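Local coordinates for protein ADP-dependent L-serine kinase SerK (Thermococcus kodakarensis KOD1, PDB 5X0K) that transfers a phosphate from ADP to free L-serine, giving O-phospho-L-serine and AMP, the first step from serine to cysteine, at residues Y9-K14 with R224-F229; Y18-L23 with I234-E239; F50-L55 with H71-G76. The protein carries 1 engineered substitution. All blocks are in the same frame, centred on the assembly; numbering follows the deposited sequence.

Contact 1 (Y9-K14 with R224-F229); sequences YDIPTK and RHVLPF
The Tyr9 ring and the Arg224 guanidinium lie almost parallel, their planes 4° apart, but Arg224 NH1 comes to the edge of the ring, near its plane, rather than over a face. Arg224 NH1 donates to Tyr9 OH at 3.2 Å. The bond is bent, 135° at the hydrogen, and the hydroxyl is tilted out of the guanidinium plane. The bend at chi3 in the arginine turns the guanidinium toward the phenol, while its NE is held by Thr101 O of strand 98-107. Val226 CG2 approaches the same ring obliquely, 4.4 Å from Tyr9 CE2. Farther along, the two branches of Ile11 part company: CD1 lies nearest Leu227 O, with Val226 CG1 a little farther, whereas Ile11 CG2 rests 3.6 Å from the backbone C of Phe229. The Lys14 chain, extended beyond CG, crosses Phe229 at about a right angle, Lys14 CG lying 3.6 Å from Phe229 CB. Between the backbones, Phe229 CA makes a CH...O contact of 3.2 Å with Pro12 O, just where the short parallel pair of strands 13-14 and 230-231 begins. His225, which binds O-phospho-L-serine, belongs to the same strand as Arg224 and Val226. With one bent hydrogen bond, one CA-H...O contact and otherwise mostly apolar touches, 9-14 is probably held against 224-229 more by shape and by the neighbouring strand pairing than by charge.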
loop_
_atom_site.group_PDB
_atom_site.type_symbol
_atom_site.label_atom_id
_atom_site.label_comp_id
_atom_site.label_asym_id
_atom_site.label_seq_id
_atom_site.Cartn_x
_atom_site.Cartn_y
_atom_site.Cartn_z
ATOM N N TYR A 9 -12.941 -6.250 -9.040
ATOM C CA TYR A 9 -13.852 -5.479 -8.180
ATOM C C TYR A 9 -14.794 -4.566 -8.949
ATOM O O TYR A 9 -14.371 -3.534 -9.452
ATOM C CB TYR A 9 -13.103 -4.669 -7.119
ATOM C CG TYR A 9 -12.542 -5.493 -5.984
ATOM C CD1 TYR A 9 -13.348 -6.396 -5.269
ATOM C CD2 TYR A 9 -11.211 -5.364 -5.608
ATOM C CE1 TYR A 9 -12.833 -7.152 -4.227
ATOM C CE2 TYR A 9 -10.690 -6.102 -4.564
ATOM C CZ TYR A 9 -11.500 -6.997 -3.871
ATOM O OH TYR A 9 -10.988 -7.740 -2.827
ATOM N N ASP A 10 -16.067 -4.947 -8.998
ATOM C CA ASP A 10 -17.104 -4.078 -9.544
ATOM C C ASP A 10 -17.255 -2.945 -8.561
ATOM O O ASP A 10 -17.893 -3.098 -7.514
ATOM C CB ASP A 10 -18.420 -4.825 -9.689
ATOM C CG ASP A 10 -19.327 -4.248 -10.762
ATOM O OD1 ASP A 10 -19.219 -3.067 -11.143
ATOM O OD2 ASP A 10 -20.167 -5.026 -11.225
ATOM N N ILE A 11 -16.550 -1.869 -8.835
ATOM C CA ILE A 11 -16.697 -0.638 -8.064
ATOM C C ILE A 11 -17.298 0.357 -9.022
ATOM O O ILE A 11 -16.744 0.550 -10.111
ATOM C CB ILE A 11 -15.339 -0.072 -7.615
ATOM C CG1 ILE A 11 -14.589 -1.061 -6.716
ATOM C CG2 ILE A 11 -15.542 1.274 -6.932
ATOM C CD1 ILE A 11 -15.443 -1.759 -5.685
ATOM N N PRO A 12 -18.395 1.021 -8.638
ATOM C CA PRO A 12 -18.979 1.984 -9.553
ATOM C C PRO A 12 -18.197 3.263 -9.663
ATOM O O PRO A 12 -17.577 3.714 -8.711
ATOM C CB PRO A 12 -20.365 2.242 -8.939
ATOM C CG PRO A 12 -20.123 2.058 -7.503
ATOM C CD PRO A 12 -19.244 0.847 -7.447
ATOM N N THR A 13 -18.205 3.828 -10.851
ATOM C CA THR A 13 -17.712 5.199 -11.045
ATOM C C THR A 13 -18.871 6.123 -10.675
ATOM O O THR A 13 -20.003 5.856 -11.062
ATOM C CB THR A 13 -17.381 5.415 -12.494
ATOM O OG1 THR A 13 -16.164 4.708 -12.782
ATOM C CG2 THR A 13 -17.184 6.911 -12.796
ATOM N N LYS A 14 -18.587 7.166 -9.883
ATOM C CA LYS A 14 -19.620 8.134 -9.509
ATOM C C LYS A 14 -19.072 9.520 -9.796
ATOM O O LYS A 14 -17.892 9.726 -9.683
ATOM C CB LYS A 14 -19.983 8.021 -8.035
ATOM C CG LYS A 14 -20.702 6.721 -7.705
ATOM C CD LYS A 14 -21.281 6.789 -6.282
ATOM C CE LYS A 14 -21.938 5.486 -5.885
ATOM N NZ LYS A 14 -22.819 5.594 -4.665
ATOM N N ARG A 224 -5.024 -1.592 1.561
ATOM C CA ARG A 224 -5.731 -1.848 0.310
ATOM C C ARG A 224 -7.157 -1.442 0.564
ATOM O O ARG A 224 -7.945 -2.192 1.115
ATOM C CB ARG A 224 -5.609 -3.312 -0.129
ATOM C CG ARG A 224 -6.136 -3.562 -1.551
ATOM C CD ARG A 224 -5.889 -4.983 -2.038
ATOM N NE ARG A 224 -6.568 -5.974 -1.197
ATOM C CZ ARG A 224 -7.871 -6.252 -1.221
ATOM N NH1 ARG A 224 -8.689 -5.673 -2.092
ATOM N NH2 ARG A 224 -8.361 -7.158 -0.378
ATOM N N HIS A 225 -7.471 -0.195 0.227
ATOM C CA HIS A 225 -8.776 0.336 0.538
ATOM C C HIS A 225 -9.739 -0.121 -0.520
ATOM O O HIS A 225 -9.441 -0.051 -1.722
ATOM C CB HIS A 225 -8.767 1.856 0.606
ATOM C CG HIS A 225 -8.094 2.400 1.817
ATOM N ND1 HIS A 225 -6.745 2.665 1.862
ATOM C CD2 HIS A 225 -8.597 2.810 3.002
ATOM C CE1 HIS A 225 -6.431 3.160 3.039
ATOM N NE2 HIS A 225 -7.541 3.267 3.748
ATOM N N VAL A 226 -10.888 -0.612 -0.085
ATOM C CA VAL A 226 -12.003 -0.892 -0.994
ATOM C C VAL A 226 -13.077 0.146 -0.701
ATOM O O VAL A 226 -13.613 0.240 0.413
ATOM C CB VAL A 226 -12.514 -2.329 -0.866
ATOM C CG1 VAL A 226 -13.781 -2.513 -1.686
ATOM C CG2 VAL A 226 -11.431 -3.286 -1.331
ATOM N N LEU A 227 -13.323 0.973 -1.703
ATOM C CA LEU A 227 -14.155 2.169 -1.551
ATOM C C LEU A 227 -15.509 1.959 -2.200
ATOM O O LEU A 227 -15.639 1.080 -3.056
ATOM C CB LEU A 227 -13.450 3.353 -2.205
ATOM C CG LEU A 227 -12.110 3.824 -1.601
ATOM C CD1 LEU A 227 -11.692 5.086 -2.294
ATOM C CD2 LEU A 227 -12.231 4.073 -0.119
ATOM N N PRO A 228 -16.540 2.725 -1.780
ATOM C CA PRO A 228 -17.836 2.593 -2.427
ATOM C C PRO A 228 -17.934 3.139 -3.852
ATOM O O PRO A 228 -18.938 2.866 -4.510
ATOM C CB PRO A 228 -18.784 3.356 -1.495
ATOM C CG PRO A 228 -17.913 4.361 -0.844
ATOM C CD PRO A 228 -16.562 3.743 -0.705
ATOM N N PHE A 229 -16.932 3.892 -4.309
ATOM C CA PHE A 229 -16.909 4.435 -5.661
ATOM C C PHE A 229 -15.493 4.817 -6.101
ATOM O O PHE A 229 -14.615 5.058 -5.272
ATOM C CB PHE A 229 -17.851 5.657 -5.757
ATOM C CG PHE A 229 -17.373 6.843 -4.964
ATOM C CD1 PHE A 229 -16.506 7.786 -5.529
ATOM C CD2 PHE A 229 -17.755 7.002 -3.644
ATOM C CE1 PHE A 229 -16.029 8.870 -4.776
ATOM C CE2 PHE A 229 -17.281 8.083 -2.891
ATOM C CZ PHE A 229 -16.418 9.006 -3.462
#

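Contact 2 (Y18-L23 with I234-E239); sequences YVFIEL and IDVKLE
Tyr18 OH and Asp235 O, too far apart to bond directly, share a water molecule that bridges the two segments. The water lies 2.7 Å from Tyr18 OH, in the plane of the ring at its edge, and donates to Asp235 O over 2.9 Å. Beside this bridge Val236 CG2 presses obliquely on the phenol end of the same ring, 3.5 Å from Tyr18 CZ, while Ile234 CD1 reaches Tyr18 CD2 at 3.9 Å. One tyrosine ring thus spans both aliphatic side chains, and its hydroxyl meets the water beside the valine methyl. The first torsion of Tyr18, with CG between the backbone N and the carbonyl carbon (chi1 66°), swings the ring across toward 234-236. The fold explains the meeting: strand 19-22 is an outer strand of the five-stranded mixed sheet of the ParB-like domain, and 234-239 belongs to the C-terminal tail, which returns to that domain and makes a short, weakly bonded antiparallel pair with strand 49-50 through Val236 and Phe50. Val236 is the forked centre of the apolar patch. Its CG2 takes Tyr18, and its CG1, anti to the backbone N (chi1 175°), meets the edge of Phe20 with 4.0 Å to Phe20 CE1. The two aromatics also touch, Tyr18 CE1 standing 4.0 Å above the Phe20 plane, toward the rim of that ring. On the tail itself, Lys237 NZ closes a 2.6 Å salt bridge to Asp235 OD1, approaching the syn side of the carboxylate.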
loop_
_atom_site.group_PDB
_atom_site.type_symbol
_atom_site.label_atom_id
_atom_site.label_comp_id
_atom_site.label_asym_id
_atom_site.label_seq_id
_atom_site.Cartn_x
_atom_site.Cartn_y
_atom_site.Cartn_z
ATOM N N TYR A 18 -14.723 17.651 -7.249
ATOM C CA TYR A 18 -13.464 17.797 -6.547
ATOM C C TYR A 18 -13.365 19.181 -5.935
ATOM O O TYR A 18 -14.104 20.105 -6.316
ATOM C CB TYR A 18 -12.271 17.587 -7.512
ATOM C CG TYR A 18 -12.145 18.653 -8.603
ATOM C CD1 TYR A 18 -11.439 19.838 -8.388
ATOM C CD2 TYR A 18 -12.744 18.489 -9.840
ATOM C CE1 TYR A 18 -11.361 20.821 -9.373
ATOM C CE2 TYR A 18 -12.693 19.490 -10.804
ATOM C CZ TYR A 18 -11.979 20.637 -10.561
ATOM O OH TYR A 18 -11.928 21.638 -11.515
ATOM N N VAL A 19 -12.453 19.305 -4.985
ATOM C CA VAL A 19 -12.108 20.599 -4.426
ATOM C C VAL A 19 -10.586 20.641 -4.291
ATOM O O VAL A 19 -9.965 19.645 -3.959
ATOM C CB VAL A 19 -12.853 20.841 -3.089
ATOM C CG1 VAL A 19 -12.487 19.810 -2.030
ATOM C CG2 VAL A 19 -12.605 22.243 -2.593
ATOM N N PHE A 20 -9.995 21.798 -4.581
ATOM C CA PHE A 20 -8.555 21.957 -4.473
ATOM C C PHE A 20 -8.216 21.993 -2.982
ATOM O O PHE A 20 -8.832 22.777 -2.197
ATOM C CB PHE A 20 -8.023 23.243 -5.142
ATOM C CG PHE A 20 -8.092 23.242 -6.641
ATOM C CD1 PHE A 20 -7.380 22.334 -7.369
ATOM C CD2 PHE A 20 -8.842 24.195 -7.333
ATOM C CE1 PHE A 20 -7.449 22.303 -8.758
ATOM C CE2 PHE A 20 -8.911 24.183 -8.736
ATOM C CZ PHE A 20 -8.225 23.220 -9.447
ATOM N N ILE A 21 -7.250 21.160 -2.618
ATOM C CA ILE A 21 -6.679 21.109 -1.293
ATOM C C ILE A 21 -5.186 21.301 -1.421
ATOM O O ILE A 21 -4.557 20.736 -2.353
ATOM C CB ILE A 21 -6.989 19.767 -0.604
ATOM C CG1 ILE A 21 -8.521 19.596 -0.489
ATOM C CG2 ILE A 21 -6.332 19.676 0.779
ATOM C CD1 ILE A 21 -9.195 20.558 0.398
ATOM N N GLU A 22 -4.616 22.066 -0.508
ATOM C CA GLU A 22 -3.179 22.349 -0.580
ATOM C C GLU A 22 -2.399 21.089 -0.205
ATOM O O GLU A 22 -2.779 20.362 0.702
ATOM C CB GLU A 22 -2.796 23.552 0.291
ATOM C CG GLU A 22 -3.487 24.836 -0.146
ATOM C CD GLU A 22 -2.929 25.435 -1.424
ATOM O OE1 GLU A 22 -1.718 25.785 -1.456
ATOM O OE2 GLU A 22 -3.695 25.646 -2.396
ATOM N N LEU A 23 -1.322 20.818 -0.926
ATOM C CA LEU A 23 -0.555 19.587 -0.769
ATOM C C LEU A 23 0.070 19.503 0.615
ATOM O O LEU A 23 0.199 18.416 1.205
ATOM C CB LEU A 23 0.536 19.498 -1.854
ATOM C CG LEU A 23 0.050 19.468 -3.307
ATOM C CD1 LEU A 23 1.171 19.776 -4.288
ATOM C CD2 LEU A 23 -0.558 18.121 -3.620
ATOM N N ILE A 234 -11.598 13.791 -14.275
ATOM C CA ILE A 234 -11.771 15.225 -14.215
ATOM C C ILE A 234 -10.907 15.936 -15.216
ATOM O O ILE A 234 -10.041 15.307 -15.807
ATOM C CB ILE A 234 -11.553 15.774 -12.797
ATOM C CG1 ILE A 234 -10.094 15.570 -12.317
ATOM C CG2 ILE A 234 -12.555 15.141 -11.836
ATOM C CD1 ILE A 234 -9.780 16.239 -10.987
ATOM N N ASP A 235 -11.256 17.213 -15.437
ATOM C CA ASP A 235 -10.703 18.085 -16.454
ATOM C C ASP A 235 -10.000 19.225 -15.706
ATOM O O ASP A 235 -10.579 20.315 -15.485
ATOM C CB ASP A 235 -11.819 18.611 -17.385
ATOM C CG ASP A 235 -11.348 19.675 -18.354
ATOM O OD1 ASP A 235 -10.137 19.706 -18.709
ATOM O OD2 ASP A 235 -12.185 20.527 -18.762
ATOM N N VAL A 236 -8.774 18.949 -15.273
ATOM C CA VAL A 236 -7.960 19.977 -14.596
ATOM C C VAL A 236 -6.613 20.078 -15.269
ATOM O O VAL A 236 -5.981 19.092 -15.536
ATOM C CB VAL A 236 -7.787 19.658 -13.090
ATOM C CG1 VAL A 236 -6.855 20.638 -12.388
ATOM C CG2 VAL A 236 -9.135 19.656 -12.433
ATOM N N LYS A 237 -6.166 21.299 -15.541
ATOM C CA LYS A 237 -4.887 21.514 -16.182
ATOM C C LYS A 237 -3.807 21.589 -15.111
ATOM O O LYS A 237 -3.990 22.166 -14.067
ATOM C CB LYS A 237 -4.900 22.761 -17.040
ATOM C CG LYS A 237 -5.536 22.559 -18.397
ATOM C CD LYS A 237 -6.958 22.051 -18.359
ATOM C CE LYS A 237 -7.632 22.321 -19.703
ATOM N NZ LYS A 237 -9.027 21.847 -19.688
ATOM N N LEU A 238 -2.698 20.922 -15.372
ATOM C CA LEU A 238 -1.528 20.998 -14.477
ATOM C C LEU A 238 -1.175 22.437 -14.084
ATOM O O LEU A 238 -0.846 22.661 -12.938
ATOM C CB LEU A 238 -0.311 20.353 -15.129
ATOM C CG LEU A 238 1.021 20.349 -14.356
ATOM C CD1 LEU A 238 0.868 19.721 -12.975
ATOM C CD2 LEU A 238 2.076 19.624 -15.177
ATOM N N GLU A 239 -1.275 23.378 -15.017
ATOM C CA GLU A 239 -1.028 24.813 -14.676
ATOM C C GLU A 239 -1.897 25.364 -13.534
ATOM O O GLU A 239 -1.470 26.292 -12.810
ATOM C CB GLU A 239 -1.153 25.707 -15.906
ATOM C CG GLU A 239 -2.490 25.724 -16.594
ATOM C CD GLU A 239 -2.326 25.849 -18.117
HETATM O O HOH W 1 -12.850 21.218 -14.008
#

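Contact 3 (F50-L55 with H71-G76); sequences FWKPML and HHRWAG. With AMP (adenosine monophosphate), chain B.
Two positive side chains, Lys52 and Arg73, cross at about a right angle with Lys52 NZ only 4.4 Å from Arg73 NH2, and both polar ends turn to the same AMP, the lysine to its ribose and the arginine to its phosphate. The aliphatic part of the lysine covers the arginine: Lys52 CD sits 3.6 Å above one face of the guanidinium of Arg73, offset toward its rim. Lys52 runs on fully extended, and Lys52 NZ donates to the ribose O3' of AMP at 2.8 Å. Arg73 bends at chi3 (-76°) and spends its N-H groups in several directions. Arg73 NE gives a 2.8 Å bond to O1P of AMP. Arg73 NH2 reaches O3P of AMP and also forms a salt bridge with Asp69. Arg73 NH1 binds Lys52 O at 3.0 Å, approaching from well above the carbonyl plane. At the first turn of helix 71-79 the backbone N of His72 and of Arg73 also donate to the phosphate, as does His72 ND1 to AMP O2P at 2.8 Å. AMP C6 lies over a face of Trp51, while from the other side the C2 edge of the tilted base meets the Phe50 face, AMP C2 3.6 Å above its centre. Behind the arginine, Met54 packs SD against Arg73 CB and CE against Trp74 CB. With an alanine at Arg73, O1P and O3P would probably lose their side-chain donors here, although O1P keeps the backbone N-H of this position, and Asp69 its salt-bridge mate. The gathered cations and helix-start N-H groups probably stabilise the phosphate charge, consistent with a site that holds the alpha phosphate of ADP, the part left as AMP after transfer.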
loop_
_atom_site.group_PDB
_atom_site.type_symbol
_atom_site.label_atom_id
_atom_site.label_comp_id
_atom_site.label_asym_id
_atom_site.label_seq_id
_atom_site.Cartn_x
_atom_site.Cartn_y
_atom_site.Cartn_z
ATOM N N PHE A 50 -4.332 16.777 -15.262
ATOM C CA PHE A 50 -4.405 15.994 -14.041
ATOM C C PHE A 50 -5.840 15.503 -13.979
ATOM O O PHE A 50 -6.750 16.268 -13.728
ATOM C CB PHE A 50 -4.035 16.847 -12.801
ATOM C CG PHE A 50 -3.931 16.054 -11.514
ATOM C CD1 PHE A 50 -5.077 15.761 -10.772
ATOM C CD2 PHE A 50 -2.723 15.609 -11.034
ATOM C CE1 PHE A 50 -4.972 15.058 -9.566
ATOM C CE2 PHE A 50 -2.611 14.893 -9.854
ATOM C CZ PHE A 50 -3.747 14.625 -9.113
ATOM N N TRP A 51 -6.039 14.212 -14.228
ATOM C CA TRP A 51 -7.381 13.667 -14.467
ATOM C C TRP A 51 -7.957 12.768 -13.379
ATOM O O TRP A 51 -9.105 12.286 -13.533
ATOM C CB TRP A 51 -7.415 12.956 -15.830
ATOM C CG TRP A 51 -6.317 12.025 -16.037
ATOM C CD1 TRP A 51 -5.213 12.214 -16.817
ATOM C CD2 TRP A 51 -6.202 10.709 -15.494
ATOM N NE1 TRP A 51 -4.399 11.122 -16.765
ATOM C CE2 TRP A 51 -4.977 10.180 -15.952
ATOM C CE3 TRP A 51 -7.019 9.925 -14.669
ATOM C CZ2 TRP A 51 -4.534 8.916 -15.610
ATOM C CZ3 TRP A 51 -6.581 8.624 -14.340
ATOM C CH2 TRP A 51 -5.340 8.150 -14.799
ATOM N N LYS A 52 -7.204 12.502 -12.309
ATOM C CA LYS A 52 -7.554 11.503 -11.296
ATOM C C LYS A 52 -7.474 12.143 -9.895
ATOM O O LYS A 52 -6.387 12.256 -9.340
ATOM C CB LYS A 52 -6.586 10.301 -11.343
ATOM C CG LYS A 52 -7.075 9.063 -10.596
ATOM C CD LYS A 52 -6.012 7.984 -10.617
ATOM C CE LYS A 52 -6.468 6.744 -9.899
ATOM N NZ LYS A 52 -5.555 5.637 -10.261
ATOM N N PRO A 53 -8.606 12.577 -9.296
ATOM C CA PRO A 53 -8.483 13.316 -8.029
ATOM C C PRO A 53 -7.937 12.465 -6.891
ATOM O O PRO A 53 -8.168 11.249 -6.860
ATOM C CB PRO A 53 -9.932 13.739 -7.707
ATOM C CG PRO A 53 -10.759 12.755 -8.429
ATOM C CD PRO A 53 -10.009 12.389 -9.687
ATOM N N MET A 54 -7.218 13.112 -5.986
ATOM C CA MET A 54 -6.821 12.548 -4.697
ATOM C C MET A 54 -8.078 12.101 -3.945
ATOM O O MET A 54 -9.140 12.695 -4.126
ATOM C CB MET A 54 -6.120 13.610 -3.827
ATOM C CG MET A 54 -4.899 14.313 -4.389
ATOM S SD MET A 54 -3.526 13.167 -4.438
ATOM C CE MET A 54 -3.261 12.714 -2.704
ATOM N N LEU A 55 -7.957 11.041 -3.163
ATOM C CA LEU A 55 -9.029 10.635 -2.223
ATOM C C LEU A 55 -8.492 10.895 -0.827
ATOM O O LEU A 55 -7.471 10.352 -0.410
ATOM C CB LEU A 55 -9.427 9.188 -2.391
ATOM C CG LEU A 55 -9.889 8.898 -3.829
ATOM C CD1 LEU A 55 -10.402 7.490 -3.924
ATOM C CD2 LEU A 55 -10.915 9.881 -4.347
ATOM N N HIS A 71 -0.799 8.796 -3.007
ATOM C CA HIS A 71 0.550 9.107 -2.480
ATOM C C HIS A 71 1.527 9.638 -3.554
ATOM O O HIS A 71 2.256 10.595 -3.301
ATOM C CB HIS A 71 1.177 7.911 -1.799
ATOM C CG HIS A 71 0.552 7.581 -0.488
ATOM N ND1 HIS A 71 -0.372 6.567 -0.350
ATOM C CD2 HIS A 71 0.656 8.160 0.732
ATOM C CE1 HIS A 71 -0.801 6.522 0.897
ATOM N NE2 HIS A 71 -0.188 7.468 1.576
ATOM N N HIS A 72 1.551 9.021 -4.728
ATOM C CA HIS A 72 2.576 9.391 -5.716
ATOM C C HIS A 72 2.155 10.601 -6.507
ATOM O O HIS A 72 2.996 11.410 -6.863
ATOM C CB HIS A 72 2.979 8.202 -6.549
ATOM C CG HIS A 72 3.486 7.070 -5.704
ATOM N ND1 HIS A 72 2.642 6.114 -5.192
ATOM C CD2 HIS A 72 4.707 6.803 -5.185
ATOM C CE1 HIS A 72 3.327 5.252 -4.469
ATOM N NE2 HIS A 72 4.589 5.648 -4.446
ATOM N N ARG A 73 0.857 10.769 -6.721
ATOM C CA ARG A 73 0.343 12.052 -7.210
ATOM C C ARG A 73 0.786 13.202 -6.289
ATOM O O ARG A 73 1.325 14.208 -6.734
ATOM C CB ARG A 73 -1.186 12.040 -7.329
ATOM C CG ARG A 73 -1.648 11.418 -8.631
ATOM C CD ARG A 73 -3.113 10.994 -8.575
ATOM N NE ARG A 73 -3.245 9.765 -7.811
ATOM C CZ ARG A 73 -4.412 9.282 -7.398
ATOM N NH1 ARG A 73 -5.496 9.965 -7.647
ATOM N NH2 ARG A 73 -4.486 8.121 -6.753
ATOM N N TRP A 74 0.508 13.035 -5.007
ATOM C CA TRP A 74 0.882 14.053 -4.022
ATOM C C TRP A 74 2.379 14.365 -4.042
ATOM O O TRP A 74 2.797 15.533 -4.169
ATOM C CB TRP A 74 0.465 13.597 -2.626
ATOM C CG TRP A 74 1.011 14.401 -1.476
ATOM C CD1 TRP A 74 0.597 15.624 -1.029
ATOM C CD2 TRP A 74 2.029 13.967 -0.588
ATOM N NE1 TRP A 74 1.336 16.001 0.074
ATOM C CE2 TRP A 74 2.204 14.989 0.391
ATOM C CE3 TRP A 74 2.794 12.802 -0.497
ATOM C CZ2 TRP A 74 3.150 14.887 1.413
ATOM C CZ3 TRP A 74 3.737 12.696 0.531
ATOM C CH2 TRP A 74 3.906 13.730 1.464
ATOM N N ALA A 75 3.180 13.324 -3.865
ATOM C CA ALA A 75 4.639 13.489 -3.820
ATOM C C ALA A 75 5.176 14.056 -5.127
ATOM O O ALA A 75 6.054 14.925 -5.098
ATOM C CB ALA A 75 5.319 12.186 -3.484
ATOM N N GLY A 76 4.639 13.602 -6.262
ATOM C CA GLY A 76 5.110 14.037 -7.588
ATOM C C GLY A 76 4.765 15.498 -7.866
ATOM O O GLY A 76 5.594 16.286 -8.339
HETATM P P AMP B . -0.860 7.066 -6.692
HETATM O O1P AMP B . -0.945 8.554 -6.701
HETATM O O2P AMP B . -0.093 6.474 -5.558
HETATM O O3P AMP B . -2.206 6.406 -6.895
HETATM O "O5'" AMP B . 0.063 6.678 -7.980
HETATM C "C5'" AMP B . 0.143 7.543 -9.098
HETATM C "C4'" AMP B . -1.198 7.633 -9.817
HETATM O "O4'" AMP B . -1.120 8.647 -10.798
HETATM C "C3'" AMP B . -1.606 6.376 -10.580
HETATM O "O3'" AMP B . -2.782 5.830 -9.987
HETATM C "C2'" AMP B . -1.878 6.838 -11.998
HETATM O "O2'" AMP B . -3.057 6.292 -12.621
HETATM C "C1'" AMP B . -2.069 8.320 -11.784
HETATM N N9 AMP B . -1.826 9.182 -12.929
HETATM C C8 AMP B . -1.057 8.967 -14.031
HETATM N N7 AMP B . -1.096 10.042 -14.841
HETATM C C5 AMP B . -1.873 10.971 -14.233
HETATM C C6 AMP B . -2.316 12.312 -14.596
HETATM N N6 AMP B . -1.915 12.882 -15.756
HETATM N N1 AMP B . -3.139 12.946 -13.711
HETATM C C2 AMP B . -3.503 12.351 -12.543
HETATM N N3 AMP B . -3.154 11.108 -12.156
HETATM C C4 AMP B . -2.348 10.392 -12.982
#

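How the contacts relate
Along the chain 9-14 and 18-23 come first, then both halves of contact 3, then 224-229 and 234-239, so the segments of contacts 1 and 2 alternate and contact 3 is nested inside both loops. The centres of contacts 1 and 2 are about 21 Å apart. Contacts 2 and 3, centres about 9 Å apart, share the five-stranded sheet, and Leu23 O lies 2.9 Å from Trp74 NE1. Contact 1, with its centre about 17 Å from that of contact 3, meets it where Leu227 packs on Leu55, and its strand 224-226 joins the larger sheet. The C-terminal segment thus runs from the strand that carries His225, which binds O-phospho-L-serine, to the flank of the adenine pocket.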